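Local coordinates for attaching and effacing protein, pathogenesis factor (Escherichia coli, PDB 4E9L) that probably acts as an adhesin of the intimin/invasin family at the bacterial surface, this chain being a string of immunoglobulin-like domains, at residues T147-G150 against W154-Q157. Numbering follows the deposited sequence.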
loop_
_atom_site.group_PDB
_atom_site.type_symbol
_atom_site.label_atom_id
_atom_site.label_comp_id
_atom_site.label_asym_id
_atom_site.label_seq_id
_atom_site.Cartn_x
_atom_site.Cartn_y
_atom_site.Cartn_z
ATOM N N THR A 147 -19.082 18.208 -40.392
ATOM C CA THR A 147 -20.198 19.029 -40.891
ATOM C C THR A 147 -19.618 20.393 -41.244
ATOM O O THR A 147 -19.027 21.040 -40.380
ATOM C CB THR A 147 -21.331 19.134 -39.857
ATOM O OG1 THR A 147 -21.965 17.873 -39.759
ATOM C CG2 THR A 147 -22.367 20.226 -40.198
ATOM N N ASP A 148 -19.798 20.831 -42.499
ATOM C CA ASP A 148 -19.369 22.147 -42.960
ATOM C C ASP A 148 -20.435 23.146 -42.448
ATOM O O ASP A 148 -21.567 23.129 -42.935
ATOM C CB ASP A 148 -19.291 22.176 -44.508
ATOM C CG ASP A 148 -18.830 23.508 -45.128
ATOM O OD1 ASP A 148 -18.690 24.492 -44.388
ATOM O OD2 ASP A 148 -18.642 23.561 -46.359
ATOM N N ASN A 149 -20.084 24.001 -41.469
ATOM C CA ASN A 149 -21.047 24.967 -40.918
ATOM C C ASN A 149 -21.238 26.212 -41.765
ATOM O O ASN A 149 -22.078 27.042 -41.422
ATOM C CB ASN A 149 -20.728 25.341 -39.475
ATOM C CG ASN A 149 -20.738 24.179 -38.534
ATOM O OD1 ASN A 149 -19.763 23.927 -37.819
ATOM N ND2 ASN A 149 -21.822 23.435 -38.524
ATOM N N GLY A 150 -20.469 26.331 -42.848
ATOM C CA GLY A 150 -20.538 27.453 -43.774
ATOM C C GLY A 150 -19.875 28.730 -43.297
ATOM O O GLY A 150 -19.959 29.752 -43.975
ATOM N N TRP A 154 -15.884 23.628 -38.999
ATOM C CA TRP A 154 -16.211 22.266 -39.357
ATOM C C TRP A 154 -16.325 21.500 -38.046
ATOM O O TRP A 154 -15.444 21.619 -37.182
ATOM C CB TRP A 154 -15.087 21.698 -40.215
ATOM C CG TRP A 154 -14.949 22.392 -41.537
ATOM C CD1 TRP A 154 -14.396 23.618 -41.776
ATOM C CD2 TRP A 154 -15.359 21.877 -42.804
ATOM N NE1 TRP A 154 -14.447 23.902 -43.121
ATOM C CE2 TRP A 154 -14.998 22.830 -43.780
ATOM C CE3 TRP A 154 -15.944 20.666 -43.217
ATOM C CZ2 TRP A 154 -15.246 22.635 -45.141
ATOM C CZ3 TRP A 154 -16.181 20.470 -44.567
ATOM C CH2 TRP A 154 -15.825 21.443 -45.514
ATOM N N THR A 155 -17.419 20.766 -37.852
ATOM C CA THR A 155 -17.596 20.067 -36.567
ATOM C C THR A 155 -17.736 18.555 -36.747
ATOM O O THR A 155 -18.360 18.120 -37.711
ATOM C CB THR A 155 -18.833 20.640 -35.811
ATOM O OG1 THR A 155 -19.950 20.580 -36.673
ATOM C CG2 THR A 155 -18.655 22.090 -35.365
ATOM N N ALA A 156 -17.151 17.756 -35.835
ATOM C CA ALA A 156 -17.291 16.292 -35.839
ATOM C C ALA A 156 -17.500 15.815 -34.418
ATOM O O ALA A 156 -16.967 16.412 -33.489
ATOM C CB ALA A 156 -16.078 15.614 -36.454
ATOM N N GLN A 157 -18.291 14.751 -34.244
ATOM C CA GLN A 157 -18.539 14.209 -32.915
ATOM C C GLN A 157 -17.709 12.961 -32.737
ATOM O O GLN A 157 -17.713 12.087 -33.619
ATOM C CB GLN A 157 -20.043 13.888 -32.718
ATOM C CG GLN A 157 -20.982 15.099 -32.824
ATOM C CD GLN A 157 -20.713 16.210 -31.820
ATOM O OE1 GLN A 157 -20.211 15.993 -30.710
ATOM N NE2 GLN A 157 -21.088 17.430 -32.184
HETATM O O HOH W 1 -20.803 15.973 -38.024
#
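Trp154 and Asp148 face each other as a non-hydrogen-bonded pair near the turn of a beta hairpin, and they illustrate how an antiparallel pair can stack an indole on a carboxylate. The carboxylate of Asp148 lies over the six-membered part of the indole, the two planes only 17° apart. CB of Asp148 sits 3.8 Å from the centroid of that ring, a CH-pi contact over the face, while its CG is displaced toward the rim. CG anti to the backbone N (chi1 -179°) carries the carboxylate across the ring face, above its CZ2-CH2 side. OD1 accepts the N-H of Gly150, two residues on, from above the carboxylate plane at 3.0 Å, closing an Asx turn where strand 142-148 ends, and OD2 receives the N-H of Gly125. Trp154 NE1 donates to Val123 O, and the ring also meets Trp113.

One residue along, Thr147 and Thr155 form the hydrogen-bonded pair, their side chains on the other face of the sheet. Thr147 N reaches Thr155 O at 2.8 Å and nearly straight (169°); the return bond, Thr155 N to Thr147 O, measures 3.0 Å. A water hydrogen-bonded to Thr147 OG1 at 2.8 Å donates a longer bond, 3.3 Å, to Thr155 O. Asn149, hydrogen-bonded through OD1 to Thr153 OG1, crosses the Thr155 side chain at about a right angle, its OD1 in van der Waals contact with Thr155 CG2 (3.3 Å).

The hairpin of strands 142-148 and 153-159, the first at its sheet's edge, thus carries hydroxyls and a water on one face; on the other, backbone N-H groups restrain the carboxylate's rotation and probably offset placing negative charge over the indole.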